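Local atomic coordinates of Obg-like ATPase 1 (Schizosaccharomyces pombe, PDB entry 1NI3), a protein that hydrolyses ATP, and GTP less efficiently, and acts as a negative regulator of the G2/M transition in the cell cycle. Residues 35-38 against 39-43; 294-297 against 298-302; 269-272 against 273-276; 232-235 against 236-239. One frame throughout, in Å; residues are numbered along the deposited sequence.

Contact 1: residues 35-38 against 39-43; sequences TFFR and AITKS
Each of two phenylalanine rings carries a methyl group of a later residue over one face. Ile-40 CD1 sits over the Phe-36 ring, 3.9 Å from its centroid and offset toward the rim near CE2. One residue further on, Thr-41 CG2 covers a face of the Phe-37 ring, 3.8 Å from that centroid. Both are CH-pi contacts with i to i+4 spacing, on the helix that follows the P-loop (Walker A) of this G domain. Thr-35, at the start, belongs to the predicted ATP site. With CG anti to the backbone N (chi1 178°), the Phe-36 ring lies where Ile-40 CD1 can rest on one face; Phe-37 has the same first torsion. Beyond these residues, Phe-36 also packs on Ile-297 of helix 294-304, and Phe-37 meets Ala-61 of strand 60-65.

The backbone bonds are helical. Ala-39 N bonds Thr-35 O, and Thr-41 N bonds Phe-37 O (2.9 Å). The Thr-41 side chain divides its work: CG2 goes to the ring, and OG1 turns back to donate to Arg-38 O. The Thr-41 OG1 to Arg-38 O bond is modelled very short, so its exact length is doubtful. At the helix end Ile-40 O accepts from both Ser-43 N and Ser-43 OG. The hydroxyl donor, Ser-43 OG, is 2.9 Å from Ile-40 O, in the carbonyl plane and on a lone pair.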
# COMPACT_ATOMS: atom_id res chain seq x y z
N THR A 35 18.67 2.61 1.53
CA THR A 35 19.03 3.18 0.24
C THR A 35 17.80 3.27 -0.66
O THR A 35 17.71 4.19 -1.47
CB THR A 35 20.12 2.35 -0.45
OG1 THR A 35 20.12 1.03 0.11
CG2 THR A 35 21.47 3.00 -0.23
N PHE A 36 16.86 2.33 -0.51
CA PHE A 36 15.64 2.32 -1.30
C PHE A 36 14.80 3.52 -0.91
O PHE A 36 14.25 4.22 -1.76
CB PHE A 36 14.84 1.04 -1.06
CG PHE A 36 13.54 1.00 -1.83
CD1 PHE A 36 13.52 1.25 -3.20
CD2 PHE A 36 12.33 0.73 -1.18
CE1 PHE A 36 12.30 1.26 -3.91
CE2 PHE A 36 11.10 0.74 -1.88
CZ PHE A 36 11.09 0.99 -3.25
N PHE A 37 14.70 3.74 0.40
CA PHE A 37 13.93 4.86 0.92
C PHE A 37 14.52 6.19 0.46
O PHE A 37 13.82 7.02 -0.14
CB PHE A 37 13.90 4.82 2.44
CG PHE A 37 13.04 5.87 3.04
CD1 PHE A 37 11.66 5.69 3.11
CD2 PHE A 37 13.58 7.05 3.50
CE1 PHE A 37 10.84 6.69 3.63
CE2 PHE A 37 12.77 8.05 4.02
CZ PHE A 37 11.40 7.87 4.09
N ARG A 38 15.80 6.39 0.73
CA ARG A 38 16.46 7.63 0.33
C ARG A 38 16.26 7.87 -1.17
O ARG A 38 16.16 9.01 -1.61
CB ARG A 38 17.95 7.60 0.68
CG ARG A 38 18.64 8.96 0.55
CD ARG A 38 20.16 8.86 0.63
NE ARG A 38 20.62 8.46 1.95
CZ ARG A 38 20.63 9.25 3.02
NH1 ARG A 38 20.20 10.50 2.93
NH2 ARG A 38 21.07 8.79 4.19
N ALA A 39 16.21 6.79 -1.93
CA ALA A 39 16.01 6.85 -3.39
C ALA A 39 14.63 7.44 -3.70
O ALA A 39 14.50 8.37 -4.50
CB ALA A 39 16.11 5.46 -3.99
N ILE A 40 13.61 6.86 -3.07
CA ILE A 40 12.25 7.32 -3.25
C ILE A 40 12.21 8.81 -2.94
O ILE A 40 11.80 9.62 -3.77
CB ILE A 40 11.30 6.58 -2.31
CG1 ILE A 40 11.25 5.10 -2.67
CG2 ILE A 40 9.93 7.18 -2.40
CD1 ILE A 40 10.41 4.30 -1.72
N THR A 41 12.62 9.16 -1.73
CA THR A 41 12.64 10.54 -1.27
C THR A 41 13.39 11.46 -2.23
O THR A 41 13.13 12.66 -2.29
CB THR A 41 13.33 10.63 0.09
OG1 THR A 41 14.70 10.22 -0.04
CG2 THR A 41 12.64 9.71 1.09
N LYS A 42 14.34 10.89 -2.97
CA LYS A 42 15.17 11.65 -3.91
C LYS A 42 14.66 11.79 -5.35
O LYS A 42 15.07 12.72 -6.05
CB LYS A 42 16.58 11.03 -3.93
CG LYS A 42 17.71 12.04 -4.05
CD LYS A 42 17.85 12.91 -2.79
CE LYS A 42 19.05 13.88 -2.86
NZ LYS A 42 19.19 14.79 -1.67
N SER A 43 13.80 10.89 -5.80
CA SER A 43 13.28 10.94 -7.16
C SER A 43 12.28 12.07 -7.31
O SER A 43 12.03 12.83 -6.38
CB SER A 43 12.57 9.64 -7.51
OG SER A 43 11.51 9.43 -6.60

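Contact 2: residues 294-297 against 298-302; sequences LPKI and IVTGY
Thr-300 and Lys-296 make the main polar side-chain contact of this helical turn. Lys-296 O is gripped twice by the same residue. Thr-300 N donates at 2.9 Å to Lys-296 O, almost straight, and Thr-300 OG1 donates to Lys-296 O at 2.7 Å from well above the carbonyl plane. The hydroxyl can do this because OG1 stands anti to the carbonyl carbon (chi1 -49°), beside its own backbone N. The Lys-296 chain, bent at chi2 and chi4, crosses the Thr-300 side chain at a slant, with Lys-296 CD 3.8 Å from Thr-300 OG1.

The other backbone bonds run i to i+4. Val-299 N bonds Pro-295 O at 2.9 Å, also nearly straight. Gly-301 N closes on Ile-297 O, which also accepts from the hydroxyl of Tyr-120.

The apolar contacts are looser. Ile-298 CD1 lies 4.2 Å from Ile-297 CG2, and it also reaches back toward Leu-294 CD2. These side chains look mainly outward to other elements: Ile-297 to Leu-230 and Ile-263, Ile-298 to Val-63. The arrangement is that of a regular alpha-helix laid against the central beta sheet of a P-loop NTPase fold.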
# COMPACT_ATOMS: atom_id res chain seq x y z
N LEU A 294 9.81 2.47 -9.91
CA LEU A 294 9.09 3.26 -8.91
C LEU A 294 7.62 3.35 -9.25
O LEU A 294 6.79 2.80 -8.53
CB LEU A 294 9.66 4.68 -8.80
CG LEU A 294 10.99 4.69 -8.06
CD1 LEU A 294 11.47 6.11 -7.86
CD2 LEU A 294 10.80 3.99 -6.73
N PRO A 295 7.28 3.99 -10.38
CA PRO A 295 5.88 4.11 -10.76
C PRO A 295 5.15 2.81 -10.47
O PRO A 295 4.21 2.80 -9.69
CB PRO A 295 5.95 4.46 -12.23
CG PRO A 295 7.23 3.80 -12.67
CD PRO A 295 8.16 4.17 -11.56
N LYS A 296 5.59 1.72 -11.07
CA LYS A 296 4.95 0.43 -10.83
C LYS A 296 4.85 0.15 -9.34
O LYS A 296 3.76 -0.18 -8.85
CB LYS A 296 5.74 -0.70 -11.47
CG LYS A 296 5.27 -2.09 -11.09
CD LYS A 296 3.89 -2.38 -11.67
CE LYS A 296 3.50 -3.86 -11.57
NZ LYS A 296 4.32 -4.78 -12.45
N ILE A 297 5.95 0.26 -8.60
CA ILE A 297 5.89 -0.00 -7.17
C ILE A 297 4.78 0.83 -6.51
O ILE A 297 3.83 0.27 -5.95
CB ILE A 297 7.23 0.29 -6.49
CG1 ILE A 297 8.27 -0.76 -6.91
CG2 ILE A 297 7.07 0.28 -4.97
CD1 ILE A 297 9.66 -0.48 -6.44
N ILE A 298 4.91 2.15 -6.56
CA ILE A 298 3.90 3.00 -5.94
C ILE A 298 2.46 2.66 -6.32
O ILE A 298 1.58 2.57 -5.46
CB ILE A 298 4.17 4.50 -6.22
CG1 ILE A 298 5.23 5.02 -5.25
CG2 ILE A 298 2.90 5.33 -6.02
CD1 ILE A 298 6.58 4.45 -5.50
N VAL A 299 2.21 2.47 -7.61
CA VAL A 299 0.85 2.15 -8.01
C VAL A 299 0.41 0.89 -7.29
O VAL A 299 -0.67 0.87 -6.68
CB VAL A 299 0.73 1.89 -9.50
CG1 VAL A 299 -0.65 1.38 -9.81
CG2 VAL A 299 1.01 3.17 -10.27
N THR A 300 1.22 -0.15 -7.37
CA THR A 300 0.87 -1.40 -6.71
C THR A 300 0.51 -1.17 -5.24
O THR A 300 -0.41 -1.78 -4.71
CB THR A 300 2.02 -2.40 -6.77
OG1 THR A 300 2.51 -2.50 -8.12
CG2 THR A 300 1.55 -3.77 -6.31
N GLY A 301 1.25 -0.26 -4.60
CA GLY A 301 0.99 0.04 -3.20
C GLY A 301 -0.35 0.74 -3.06
O GLY A 301 -1.24 0.28 -2.34
N TYR A 302 -0.48 1.87 -3.76
CA TYR A 302 -1.71 2.64 -3.74
C TYR A 302 -2.91 1.72 -3.96
O TYR A 302 -3.91 1.83 -3.26
CB TYR A 302 -1.67 3.69 -4.84
CG TYR A 302 -2.76 4.73 -4.73
CD1 TYR A 302 -2.60 5.85 -3.94
CD2 TYR A 302 -3.92 4.61 -5.47
CE1 TYR A 302 -3.56 6.84 -3.89
CE2 TYR A 302 -4.91 5.58 -5.43
CZ TYR A 302 -4.72 6.70 -4.64
OH TYR A 302 -5.66 7.70 -4.64

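Contact 3: residues 269-272 against 273-276; sequences FEER and LTNF
Glu-271 O is held by both the hydroxyl and the backbone amide of Thr-274. Thr-274 OG1 donates at 2.6 Å to Glu-271 O, in the carbonyl plane. Thr-274 N reaches Glu-271 O at 3.0 Å from above that plane. OG1 lies between the backbone N and the carbonyl carbon (chi1 65°), and this turns the hydroxyl back along the chain.

Here helix 267-273 ends and passes into a type I beta turn from Leu-273 to Phe-276. The amides accordingly shift from i+4 to i+3 partners. Leu-273 N still bonds Phe-269 O at 2.9 Å, but it also makes a weak bond to Glu-270 O. Phe-276 N closes the turn on Leu-273 O at 2.8 Å. The Asn-275 amide folds back as well, with ND2 making a weak bond to Arg-272 O.

On the buried side both methyls of Leu-273 meet the far end of the Phe-269 ring. Leu-273 CD2 is 3.5 Å from Phe-269 CE2 and approaches obliquely. Leu-273 also packs on Cys-285 of the next helix. The charged ends are paired beyond the turn: Arg-272 forms salt bridges with Glu-235 and Glu-284, and the buried Glu-270 carboxylate bonds Ser-292 OG and Met-293 N.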
# COMPACT_ATOMS: atom_id res chain seq x y z
N PHE A 269 20.10 0.93 -9.17
CA PHE A 269 19.73 1.57 -10.42
C PHE A 269 18.76 2.71 -10.19
O PHE A 269 18.93 3.79 -10.76
CB PHE A 269 19.05 0.58 -11.37
CG PHE A 269 18.59 1.21 -12.65
CD1 PHE A 269 19.52 1.72 -13.54
CD2 PHE A 269 17.24 1.33 -12.95
CE1 PHE A 269 19.11 2.39 -14.70
CE2 PHE A 269 16.82 2.00 -14.11
CZ PHE A 269 17.75 2.52 -14.98
N GLU A 270 17.73 2.45 -9.39
CA GLU A 270 16.75 3.48 -9.11
C GLU A 270 17.51 4.70 -8.61
O GLU A 270 17.36 5.80 -9.14
CB GLU A 270 15.74 3.01 -8.06
CG GLU A 270 14.77 1.93 -8.52
CD GLU A 270 13.92 2.34 -9.71
OE1 GLU A 270 13.43 3.49 -9.75
OE2 GLU A 270 13.74 1.49 -10.61
N GLU A 271 18.36 4.47 -7.61
CA GLU A 271 19.16 5.54 -7.04
C GLU A 271 19.86 6.34 -8.13
O GLU A 271 19.68 7.56 -8.23
CB GLU A 271 20.19 4.97 -6.06
CG GLU A 271 21.17 6.01 -5.52
CD GLU A 271 20.49 7.15 -4.81
OE1 GLU A 271 19.85 6.91 -3.77
OE2 GLU A 271 20.58 8.31 -5.31
N ARG A 272 20.64 5.66 -8.95
CA ARG A 272 21.39 6.34 -10.01
C ARG A 272 20.49 7.15 -10.94
O ARG A 272 20.90 8.19 -11.44
CB ARG A 272 22.23 5.36 -10.86
CG ARG A 272 23.24 6.10 -11.74
CD ARG A 272 24.27 5.20 -12.44
NE ARG A 272 23.89 4.85 -13.80
CZ ARG A 272 23.02 3.90 -14.11
NH1 ARG A 272 22.46 3.21 -13.13
NH2 ARG A 272 22.70 3.66 -15.37
N LEU A 273 19.27 6.69 -11.15
CA LEU A 273 18.36 7.40 -12.04
C LEU A 273 17.94 8.77 -11.51
O LEU A 273 17.67 9.69 -12.29
CB LEU A 273 17.14 6.53 -12.34
CG LEU A 273 16.66 6.45 -13.80
CD1 LEU A 273 17.83 6.24 -14.77
CD2 LEU A 273 15.68 5.30 -13.90
N THR A 274 17.91 8.92 -10.20
CA THR A 274 17.52 10.18 -9.60
C THR A 274 18.52 11.27 -9.97
O THR A 274 18.26 12.44 -9.73
CB THR A 274 17.44 10.10 -8.05
OG1 THR A 274 18.74 9.84 -7.51
CG2 THR A 274 16.50 8.97 -7.63
N ASN A 275 19.65 10.89 -10.54
CA ASN A 275 20.66 11.90 -10.91
C ASN A 275 20.34 12.47 -12.27
O ASN A 275 21.05 13.34 -12.78
CB ASN A 275 22.06 11.29 -10.94
CG ASN A 275 22.45 10.69 -9.63
OD1 ASN A 275 22.46 11.38 -8.61
ND2 ASN A 275 22.77 9.41 -9.63
N PHE A 276 19.28 11.97 -12.86
CA PHE A 276 18.90 12.43 -14.17
C PHE A 276 17.61 13.21 -14.11
O PHE A 276 16.77 12.98 -13.24
CB PHE A 276 18.76 11.25 -15.11
CG PHE A 276 20.07 10.64 -15.51
CD1 PHE A 276 20.18 9.27 -15.70
CD2 PHE A 276 21.18 11.44 -15.72
CE1 PHE A 276 21.38 8.70 -16.13
CE2 PHE A 276 22.38 10.89 -16.15
CZ PHE A 276 22.48 9.50 -16.34

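Contact 4: residues 232-235 against 236-239; sequences NMSE and RDFL
Ser-234 OG lies between its backbone N and carbonyl carbon (chi1 61°), while Asp-237 has CG anti to its carbonyl carbon (chi1 -80°). These two torsions bring the hydroxyl and the carboxylate together. Ser-234 OG donates to Asp-237 OD2 at 3.0 Å, meeting it from above the carboxylate plane. Ser-234 OG also accepts from Asp-237 N at 3.1 Å, in a nearly straight bond. Ser-234 is therefore the N-cap of helix 235-238, its OG serving as both donor and acceptor. The other carboxylate oxygen, Asp-237 OD1, forms a salt bridge with Arg-240.

Residues 232-235, Asn-Met-Ser-Glu, occupy the place of the NKxD base-recognition motif of GTPases. The NxxE form is a mark of the YchF family and fits its preference for ATP. Met-233 is a predicted ATP-binding residue. Asn-232 bonds Val-31 O of the P-loop through ND2 and Val-267 N through OD1, joining the end of strand 227-232 to the P-loop and to the start of helix 267-273.

Met-233 is modelled as selenomethionine. Its chain bends at chi3 beside the first helical turn. Met-233 SE passes 3.8 Å from Asp-237 CB, and Met-233 CE comes to the edge of the Phe-238 ring, near its plane, 3.9 Å from Phe-238 CD1. On another side of the turn the Glu-235 and Leu-239 side chains run side by side. Glu-235 CG lies 3.9 Å from Leu-239 CD1, and the Glu-235 carboxylate forms a salt bridge with Arg-272. In the backbone, Phe-238 N bonds Ser-234 O at 2.8 Å, and Leu-239 N bonds Glu-235 O at 2.7 Å.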
# COMPACT_ATOMS: atom_id res chain seq x y z
N ASN A 232 15.25 -6.86 -4.70
CA ASN A 232 16.35 -5.96 -5.03
C ASN A 232 17.59 -6.69 -5.52
O ASN A 232 18.18 -7.47 -4.79
CB ASN A 232 16.71 -5.12 -3.79
CG ASN A 232 17.81 -4.13 -4.08
OD1 ASN A 232 17.87 -3.55 -5.16
ND2 ASN A 232 18.68 -3.89 -3.10
N MSE A 233 17.97 -6.45 -6.78
CA MSE A 233 19.15 -7.05 -7.37
C MSE A 233 20.06 -5.95 -7.95
O MSE A 233 19.69 -4.78 -7.94
CB MSE A 233 18.72 -7.99 -8.46
CG MSE A 233 18.04 -7.30 -9.60
SE MSE A 233 17.30 -8.62 -10.81
CE MSE A 233 15.66 -8.02 -11.31
N SER A 234 21.23 -6.33 -8.45
CA SER A 234 22.20 -5.39 -9.01
C SER A 234 21.76 -4.75 -10.33
O SER A 234 21.04 -5.37 -11.12
CB SER A 234 23.53 -6.07 -9.25
OG SER A 234 23.43 -7.14 -10.17
N GLU A 235 22.22 -3.52 -10.59
CA GLU A 235 21.85 -2.84 -11.81
C GLU A 235 22.11 -3.79 -12.96
O GLU A 235 21.26 -3.97 -13.83
CB GLU A 235 22.67 -1.56 -12.01
CG GLU A 235 22.03 -0.65 -13.05
CD GLU A 235 22.84 0.58 -13.36
OE1 GLU A 235 23.38 1.19 -12.42
OE2 GLU A 235 22.93 0.96 -14.56
N ARG A 236 23.29 -4.40 -12.95
CA ARG A 236 23.70 -5.36 -13.98
C ARG A 236 22.61 -6.44 -14.15
O ARG A 236 22.08 -6.61 -15.24
CB ARG A 236 25.04 -5.99 -13.56
CG ARG A 236 25.66 -6.95 -14.57
CD ARG A 236 26.85 -7.69 -13.95
NE ARG A 236 27.36 -8.72 -14.84
CZ ARG A 236 27.91 -8.46 -16.02
NH1 ARG A 236 28.02 -7.20 -16.45
NH2 ARG A 236 28.31 -9.46 -16.80
N ASP A 237 22.25 -7.15 -13.08
CA ASP A 237 21.22 -8.16 -13.22
C ASP A 237 19.90 -7.60 -13.72
O ASP A 237 19.22 -8.22 -14.56
CB ASP A 237 20.96 -8.88 -11.91
CG ASP A 237 21.98 -9.95 -11.63
OD1 ASP A 237 22.25 -10.76 -12.55
OD2 ASP A 237 22.50 -9.98 -10.50
N PHE A 238 19.52 -6.44 -13.20
CA PHE A 238 18.26 -5.80 -13.58
C PHE A 238 18.24 -5.33 -15.03
O PHE A 238 17.20 -5.38 -15.68
CB PHE A 238 17.97 -4.60 -12.67
CG PHE A 238 16.72 -3.83 -13.04
CD1 PHE A 238 15.47 -4.46 -13.01
CD2 PHE A 238 16.78 -2.50 -13.43
CE1 PHE A 238 14.30 -3.77 -13.35
CE2 PHE A 238 15.61 -1.79 -13.78
CZ PHE A 238 14.38 -2.44 -13.74
N LEU A 239 19.38 -4.88 -15.54
CA LEU A 239 19.43 -4.41 -16.92
C LEU A 239 19.50 -5.55 -17.92
O LEU A 239 19.52 -5.31 -19.13
CB LEU A 239 20.60 -3.45 -17.12
CG LEU A 239 20.48 -2.06 -16.48
CD1 LEU A 239 21.68 -1.19 -16.85
CD2 LEU A 239 19.19 -1.42 -16.95

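Contact 2 is nearest the centre of the chain, about 8 Å between centres. Contacts 3 and 4 are more peripheral, at about 23 and 24 Å, with contact 1 between. Contacts 1 and 2 are mostly helical and pack mainly through apolar side chains, Phe-36 of one against Ile-297 of the other. Contact 3 runs from a helix into a turn, and contact 4 from a loop into a helix. There side-chain groups add to the backbone bonds: Thr-274 and Asn-275 in contact 3, Ser-234 and Asp-237 in contact 4. The Arg-272 to Glu-235 salt bridge joins these two. Contact 1 touches contact 3 through Ala-39 and Glu-271. Contacts 1 and 4 hold predicted ATP-site residues but do not touch.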